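Local coordinates for protein mandelate racemase/muconate lactonizing enzyme (Jannaschia sp., PDB 4J3Z) that probably acts as an enolase-superfamily enzyme of the mandelate racemase/muconate lactonizing type, whose members abstract a proton alpha to a substrate carboxylate, at residues D[51-63]-D[90-102]. Numbering follows the deposited sequence.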
ATOM      1  N   MET D  51      -8.929 -31.839  29.255  1.00 30.11           N
ATOM      2  CA  MET D  51      -9.083 -32.123  27.828  1.00 30.48           C
ATOM      3  C   MET D  51     -10.046 -33.277  27.576  1.00 30.99           C
ATOM      4  O   MET D  51     -10.837 -33.204  26.625  1.00 30.54           O
ATOM      5  CB  MET D  51      -7.743 -32.359  27.112  1.00 29.48           C
ATOM      6  CG  MET D  51      -7.010 -31.102  26.650  1.00 28.05           C
ATOM      7  SD  MET D  51      -7.943 -29.906  25.659  1.00 29.00           S
ATOM      8  CE  MET D  51      -8.468 -30.879  24.244  1.00 27.34           C
ATOM      9  N   THR D  52     -10.017 -34.321  28.420  1.00 30.62           N
ATOM     10  CA  THR D  52     -10.918 -35.461  28.199  1.00 30.15           C
ATOM     11  C   THR D  52     -12.384 -35.031  28.221  1.00 30.50           C
ATOM     12  O   THR D  52     -13.202 -35.589  27.495  1.00 32.61           O
ATOM     13  CB  THR D  52     -10.724 -36.687  29.149  1.00 31.05           C
ATOM     14  OG1 THR D  52     -11.220 -36.405  30.459  1.00 31.58           O
ATOM     15  CG2 THR D  52      -9.297 -37.190  29.207  1.00 29.53           C
ATOM     16  N   HIS D  53     -12.709 -34.038  29.045  1.00 30.10           N
ATOM     17  CA  HIS D  53     -14.069 -33.513  29.109  1.00 29.75           C
ATOM     18  C   HIS D  53     -14.377 -32.588  27.935  1.00 29.39           C
ATOM     19  O   HIS D  53     -15.511 -32.539  27.473  1.00 29.16           O
ATOM     20  CB  HIS D  53     -14.323 -32.821  30.445  1.00 31.13           C
ATOM     21  CG  HIS D  53     -14.161 -33.726  31.626  1.00 32.05           C
ATOM     22  ND1 HIS D  53     -13.055 -33.690  32.452  1.00 32.65           N
ATOM     23  CD2 HIS D  53     -14.973 -34.683  32.129  1.00 31.13           C
ATOM     24  CE1 HIS D  53     -13.192 -34.593  33.407  1.00 31.82           C
ATOM     25  NE2 HIS D  53     -14.344 -35.215  33.229  1.00 30.98           N
ATOM     26  N   VAL D  54     -13.363 -31.877  27.438  1.00 29.54           N
ATOM     27  CA  VAL D  54     -13.503 -31.109  26.195  1.00 28.89           C
ATOM     28  C   VAL D  54     -13.717 -32.031  24.977  1.00 28.43           C
ATOM     29  O   VAL D  54     -14.629 -31.799  24.173  1.00 27.33           O
ATOM     30  CB  VAL D  54     -12.298 -30.176  25.952  1.00 28.61           C
ATOM     31  CG1 VAL D  54     -12.208 -29.776  24.481  1.00 28.49           C
ATOM     32  CG2 VAL D  54     -12.384 -28.942  26.841  1.00 28.95           C
ATOM     33  N   ILE D  55     -12.884 -33.072  24.859  1.00 28.02           N
ATOM     34  CA  ILE D  55     -12.925 -33.995  23.707  1.00 26.57           C
ATOM     35  C   ILE D  55     -14.216 -34.794  23.710  1.00 26.59           C
ATOM     36  O   ILE D  55     -14.849 -34.960  22.668  1.00 27.15           O
ATOM     37  CB  ILE D  55     -11.702 -34.954  23.656  1.00 25.48           C
ATOM     38  CG1 ILE D  55     -10.392 -34.173  23.546  1.00 25.53           C
ATOM     39  CG2 ILE D  55     -11.808 -35.899  22.471  1.00 24.81           C
ATOM     40  CD1 ILE D  55      -9.181 -34.869  24.160  1.00 25.17           C
ATOM     41  N   HIS D  56     -14.621 -35.279  24.879  1.00 27.40           N
ATOM     42  CA  HIS D  56     -15.938 -35.925  25.000  1.00 29.13           C
ATOM     43  C   HIS D  56     -17.095 -34.963  24.702  1.00 28.50           C
ATOM     44  O   HIS D  56     -18.119 -35.379  24.170  1.00 29.93           O
ATOM     45  CB  HIS D  56     -16.122 -36.557  26.381  1.00 30.93           C
ATOM     46  CG  HIS D  56     -15.797 -38.019  26.430  1.00 30.99           C
ATOM     47  ND1 HIS D  56     -14.675 -38.512  27.063  1.00 30.79           N
ATOM     48  CD2 HIS D  56     -16.430 -39.091  25.896  1.00 30.93           C
ATOM     49  CE1 HIS D  56     -14.644 -39.828  26.939  1.00 30.87           C
ATOM     50  NE2 HIS D  56     -15.699 -40.204  26.236  1.00 31.37           N
ATOM     51  N   ASP D  57     -16.929 -33.687  25.041  1.00 28.72           N
ATOM     52  CA  ASP D  57     -17.947 -32.663  24.747  1.00 30.23           C
ATOM     53  C   ASP D  57     -18.122 -32.476  23.236  1.00 29.40           C
ATOM     54  O   ASP D  57     -19.249 -32.536  22.741  1.00 28.78           O
ATOM     55  CB  ASP D  57     -17.591 -31.334  25.433  1.00 31.10           C
ATOM     56  CG  ASP D  57     -18.777 -30.390  25.561  1.00 33.50           C
ATOM     57  OD1 ASP D  57     -19.276 -29.902  24.521  1.00 34.76           O
ATOM     58  OD2 ASP D  57     -19.199 -30.114  26.713  1.00 33.62           O
ATOM     59  N   VAL D  58     -17.005 -32.281  22.520  1.00 28.02           N
ATOM     60  CA  VAL D  58     -16.999 -32.009  21.067  1.00 27.65           C
ATOM     61  C   VAL D  58     -17.605 -33.164  20.257  1.00 29.35           C
ATOM     62  O   VAL D  58     -18.412 -32.946  19.345  1.00 29.87           O
ATOM     63  CB  VAL D  58     -15.566 -31.666  20.558  1.00 27.41           C
ATOM     64  CG1 VAL D  58     -15.486 -31.633  19.034  1.00 26.24           C
ATOM     65  CG2 VAL D  58     -15.076 -30.339  21.141  1.00 26.49           C
ATOM     66  N   PHE D  59     -17.225 -34.389  20.610  1.00 29.85           N
ATOM     67  CA  PHE D  59     -17.728 -35.597  19.964  1.00 29.69           C
ATOM     68  C   PHE D  59     -19.236 -35.757  20.165  1.00 31.39           C
ATOM     69  O   PHE D  59     -19.992 -35.900  19.194  1.00 33.24           O
ATOM     70  CB  PHE D  59     -16.955 -36.814  20.500  1.00 30.25           C
ATOM     71  CG  PHE D  59     -17.498 -38.145  20.048  1.00 30.34           C
ATOM     72  CD1 PHE D  59     -17.200 -38.645  18.781  1.00 29.51           C
ATOM     73  CD2 PHE D  59     -18.296 -38.909  20.899  1.00 30.10           C
ATOM     74  CE1 PHE D  59     -17.692 -39.873  18.369  1.00 29.57           C
ATOM     75  CE2 PHE D  59     -18.796 -40.137  20.493  1.00 30.46           C
ATOM     76  CZ  PHE D  59     -18.493 -40.620  19.227  1.00 30.65           C
ATOM     77  N   THR D  60     -19.672 -35.718  21.422  1.00 31.32           N
ATOM     78  CA  THR D  60     -21.085 -35.909  21.778  1.00 30.48           C
ATOM     79  C   THR D  60     -21.985 -34.830  21.160  1.00 31.30           C
ATOM     80  O   THR D  60     -23.070 -35.123  20.632  1.00 30.52           O
ATOM     81  CB  THR D  60     -21.257 -35.944  23.315  1.00 29.65           C
ATOM     82  OG1 THR D  60     -20.466 -37.017  23.859  1.00 28.55           O
ATOM     83  CG2 THR D  60     -22.733 -36.142  23.722  1.00 29.97           C
ATOM     84  N   ARG D  61     -21.512 -33.588  21.197  1.00 31.58           N
ATOM     85  CA  ARG D  61     -22.325 -32.446  20.796  1.00 31.50           C
ATOM     86  C   ARG D  61     -22.446 -32.229  19.278  1.00 30.51           C
ATOM     87  O   ARG D  61     -23.407 -31.603  18.836  1.00 29.46           O
ATOM     88  CB  ARG D  61     -21.811 -31.183  21.481  1.00 32.42           C
ATOM     89  CG  ARG D  61     -22.824 -30.058  21.570  1.00 33.53           C
ATOM     90  CD  ARG D  61     -22.217 -28.835  22.234  1.00 35.42           C
ATOM     91  NE  ARG D  61     -21.796 -29.103  23.610  1.00 38.02           N
ATOM     92  CZ  ARG D  61     -22.609 -29.124  24.662  1.00 40.64           C
ATOM     93  NH1 ARG D  61     -23.908 -28.895  24.520  1.00 41.46           N
ATOM     94  NH2 ARG D  61     -22.118 -29.380  25.865  1.00 41.77           N
ATOM     95  N   HIS D  62     -21.490 -32.745  18.494  1.00 30.76           N
ATOM     96  CA  HIS D  62     -21.464 -32.506  17.039  1.00 29.63           C
ATOM     97  C   HIS D  62     -21.248 -33.734  16.154  1.00 29.55           C
ATOM     98  O   HIS D  62     -21.438 -33.651  14.937  1.00 29.04           O
ATOM     99  CB  HIS D  62     -20.352 -31.521  16.651  1.00 29.75           C
ATOM    100  CG  HIS D  62     -20.209 -30.346  17.563  1.00 30.44           C
ATOM    101  ND1 HIS D  62     -21.085 -29.282  17.551  1.00 31.18           N
ATOM    102  CD2 HIS D  62     -19.256 -30.042  18.474  1.00 30.00           C
ATOM    103  CE1 HIS D  62     -20.691 -28.386  18.440  1.00 30.75           C
ATOM    104  NE2 HIS D  62     -19.578 -28.819  19.005  1.00 29.70           N
ATOM    105  N   MET D  63     -20.802 -34.850  16.722  1.00 30.19           N
ATOM    106  CA  MET D  63     -20.254 -35.921  15.881  1.00 30.09           C
ATOM    107  C   MET D  63     -20.950 -37.267  15.974  1.00 30.92           C
ATOM    108  O   MET D  63     -21.119 -37.941  14.964  1.00 31.88           O
ATOM    109  CB  MET D  63     -18.749 -36.057  16.103  1.00 29.37           C
ATOM    110  CG  MET D  63     -17.991 -34.776  15.794  1.00 27.37           C
ATOM    111  SD  MET D  63     -16.206 -34.937  15.934  1.00 25.84           S
ATOM    112  CE  MET D  63     -15.867 -36.097  14.602  1.00 25.38           C
ATOM    113  N   THR D  90      -8.140 -25.158  21.605  1.00 26.85           N
ATOM    114  CA  THR D  90      -8.655 -26.142  22.560  1.00 26.85           C
ATOM    115  C   THR D  90      -9.808 -26.953  21.959  1.00 27.23           C
ATOM    116  O   THR D  90      -9.728 -28.180  21.884  1.00 27.85           O
ATOM    117  CB  THR D  90      -9.064 -25.474  23.895  1.00 27.37           C
ATOM    118  OG1 THR D  90      -7.907 -24.885  24.500  1.00 26.89           O
ATOM    119  CG2 THR D  90      -9.654 -26.481  24.865  1.00 27.79           C
ATOM    120  N   VAL D  91     -10.859 -26.266  21.510  1.00 27.07           N
ATOM    121  CA  VAL D  91     -12.062 -26.926  20.979  1.00 27.48           C
ATOM    122  C   VAL D  91     -11.778 -27.614  19.650  1.00 27.78           C
ATOM    123  O   VAL D  91     -12.261 -28.725  19.393  1.00 26.58           O
ATOM    124  CB  VAL D  91     -13.235 -25.930  20.795  1.00 27.91           C
ATOM    125  CG1 VAL D  91     -14.454 -26.621  20.198  1.00 28.09           C
ATOM    126  CG2 VAL D  91     -13.595 -25.260  22.113  1.00 27.43           C
ATOM    127  N   PHE D  92     -11.001 -26.949  18.799  1.00 28.65           N
ATOM    128  CA  PHE D  92     -10.797 -27.455  17.451  1.00 28.15           C
ATOM    129  C   PHE D  92      -9.637 -28.438  17.389  1.00 28.47           C
ATOM    130  O   PHE D  92      -9.650 -29.372  16.577  1.00 28.44           O
ATOM    131  CB  PHE D  92     -10.632 -26.311  16.457  1.00 28.62           C
ATOM    132  CG  PHE D  92     -11.257 -26.584  15.116  1.00 28.61           C
ATOM    133  CD1 PHE D  92     -12.605 -26.927  15.017  1.00 29.67           C
ATOM    134  CD2 PHE D  92     -10.509 -26.483  13.956  1.00 28.49           C
ATOM    135  CE1 PHE D  92     -13.190 -27.175  13.784  1.00 30.35           C
ATOM    136  CE2 PHE D  92     -11.088 -26.715  12.716  1.00 29.76           C
ATOM    137  CZ  PHE D  92     -12.427 -27.064  12.627  1.00 30.33           C
ATOM    138  N   GLY D  93      -8.642 -28.232  18.251  1.00 28.43           N
ATOM    139  CA  GLY D  93      -7.610 -29.240  18.486  1.00 27.69           C
ATOM    140  C   GLY D  93      -8.239 -30.561  18.907  1.00 27.43           C
ATOM    141  O   GLY D  93      -7.784 -31.632  18.500  1.00 28.07           O
ATOM    142  N   ALA D  94      -9.290 -30.481  19.716  1.00 26.81           N
ATOM    143  CA  ALA D  94     -10.065 -31.661  20.088  1.00 27.76           C
ATOM    144  C   ALA D  94     -10.726 -32.283  18.846  1.00 27.70           C
ATOM    145  O   ALA D  94     -10.636 -33.493  18.626  1.00 28.65           O
ATOM    146  CB  ALA D  94     -11.106 -31.303  21.140  1.00 27.01           C
ATOM    147  N   PHE D  95     -11.363 -31.447  18.031  1.00 26.45           N
ATOM    148  CA  PHE D  95     -11.980 -31.890  16.784  1.00 26.52           C
ATOM    149  C   PHE D  95     -11.015 -32.630  15.856  1.00 27.31           C
ATOM    150  O   PHE D  95     -11.398 -33.618  15.218  1.00 27.48           O
ATOM    151  CB  PHE D  95     -12.607 -30.708  16.025  1.00 26.45           C
ATOM    152  CG  PHE D  95     -13.121 -31.079  14.663  1.00 25.94           C
ATOM    153  CD1 PHE D  95     -14.360 -31.696  14.518  1.00 25.22           C
ATOM    154  CD2 PHE D  95     -12.349 -30.846  13.524  1.00 24.83           C
ATOM    155  CE1 PHE D  95     -14.820 -32.066  13.264  1.00 25.10           C
ATOM    156  CE2 PHE D  95     -12.805 -31.215  12.272  1.00 23.90           C
ATOM    157  CZ  PHE D  95     -14.036 -31.831  12.142  1.00 24.15           C
ATOM    158  N   SER D  96      -9.780 -32.137  15.766  1.00 26.79           N
ATOM    159  CA  SER D  96      -8.800 -32.659  14.820  1.00 25.84           C
ATOM    160  C   SER D  96      -8.539 -34.129  15.075  1.00 26.12           C
ATOM    161  O   SER D  96      -8.591 -34.948  14.148  1.00 25.79           O
ATOM    162  CB  SER D  96      -7.496 -31.871  14.902  1.00 26.17           C
ATOM    163  OG  SER D  96      -7.749 -30.486  15.032  1.00 26.66           O
ATOM    164  N   GLY D  97      -8.261 -34.461  16.336  1.00 26.44           N
ATOM    165  CA  GLY D  97      -8.084 -35.845  16.751  1.00 25.46           C
ATOM    166  C   GLY D  97      -9.197 -36.716  16.216  1.00 25.72           C
ATOM    167  O   GLY D  97      -8.949 -37.718  15.541  1.00 26.42           O
ATOM    168  N   LEU D  98     -10.429 -36.299  16.491  1.00 25.57           N
ATOM    169  CA  LEU D  98     -11.626 -37.034  16.079  1.00 25.08           C
ATOM    170  C   LEU D  98     -11.797 -37.096  14.559  1.00 25.01           C
ATOM    171  O   LEU D  98     -12.154 -38.155  14.021  1.00 26.64           O
ATOM    172  CB  LEU D  98     -12.864 -36.436  16.747  1.00 24.49           C
ATOM    173  CG  LEU D  98     -12.721 -36.118  18.245  1.00 24.39           C
ATOM    174  CD1 LEU D  98     -13.895 -35.269  18.713  1.00 24.33           C
ATOM    175  CD2 LEU D  98     -12.581 -37.382  19.095  1.00 23.75           C
ATOM    176  N   GLU D  99     -11.458 -36.038  13.874  1.00 22.95           N
ATOM    177  CA  GLU D  99     -11.504 -35.974  12.441  1.00 22.92           C
ATOM    178  C   GLU D  99     -10.541 -36.932  11.780  1.00 23.80           C
ATOM    179  O   GLU D  99     -10.885 -37.585  10.838  1.00 22.83           O
ATOM    180  CB  GLU D  99     -11.275 -34.512  11.987  1.00 23.58           C
ATOM    181  CG  GLU D  99     -11.399 -34.219  10.521  1.00 23.34           C
ATOM    182  CD  GLU D  99     -10.081 -34.097   9.814  1.00 25.21           C
ATOM    183  OE1 GLU D  99      -9.126 -34.772  10.139  1.00 26.14           O
ATOM    184  OE2 GLU D  99     -10.004 -33.307   8.917  1.00 24.76           O
ATOM    185  N   MET D 100      -9.334 -37.003  12.301  1.00 25.43           N
ATOM    186  CA  MET D 100      -8.382 -38.050  11.883  1.00 26.15           C
ATOM    187  C   MET D 100      -8.999 -39.445  12.026  1.00 27.42           C
ATOM    188  O   MET D 100      -8.837 -40.301  11.148  1.00 27.60           O
ATOM    189  CB  MET D 100      -7.099 -38.015  12.707  1.00 27.37           C
ATOM    190  CG  MET D 100      -6.268 -36.738  12.659  1.00 27.54           C
ATOM    191  SD  MET D 100      -4.862 -37.032  13.734  1.00 27.86           S
ATOM    192  CE  MET D 100      -4.012 -35.458  13.723  1.00 28.31           C
ATOM    193  N   ALA D 101      -9.711 -39.665  13.135  1.00 28.20           N
ATOM    194  CA  ALA D 101     -10.360 -40.956  13.410  1.00 28.70           C
ATOM    195  C   ALA D 101     -11.407 -41.297  12.355  1.00 29.21           C
ATOM    196  O   ALA D 101     -11.567 -42.465  11.995  1.00 30.70           O
ATOM    197  CB  ALA D 101     -10.978 -40.972  14.806  1.00 28.30           C
ATOM    198  N   CYS D 102     -12.107 -40.275  11.865  1.00 28.06           N
ATOM    199  CA  CYS D 102     -13.050 -40.419  10.755  1.00 26.79           C
ATOM    200  C   CYS D 102     -12.356 -40.913   9.487  1.00 27.32           C
ATOM    201  O   CYS D 102     -12.714 -41.973   8.970  1.00 28.23           O
ATOM    202  CB  CYS D 102     -13.793 -39.106  10.488  1.00 25.69           C
ATOM    203  SG  CYS D 102     -14.971 -38.653  11.785  1.00 24.92           S
TER
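Leu98 reaches from helix 90-102 to four residues of segment 51-63, and following it outward shows how one branched side chain can join several neighbours. Its CB already meets Met63, with Leu98 CB lying 3.7 Å from Met63 CE. Beyond CG, chi2 (168°) sends the two methyls to different neighbours. Leu98 CD1 lies 3.6 Å from Met63 SD and also touches Phe59 CB and Val58 CG1, whereas Leu98 CD2 packs on Ile55 CG2 at 3.8 Å. A bend at chi3 (65°) carries Met63 CE on to Cys102 SG, while Met63 SD makes an oblique Met-aromatic contact with the Phe95 ring, 4.0 Å from Phe95 CD1.

Further along, reciprocal knobs-into-holes packing takes over. Val58 enters the hole formed by Val91, Ala94, Phe95 and Leu98, and Ala94 fits among Met51, Val54, Ile55 and Val58. The small alanine lets the backbones come close, with Ile55 CA and Ala94 CA 5.2 Å apart, as the axes cross at -67°. No hydrogen bond links the segments, so the interface is held by apolar packing. This helix pair belongs to the N-terminal capping domain: strands 4-12 and 24-31 pack against Ile55, and helix 71-80 touches Met63 and Phe95.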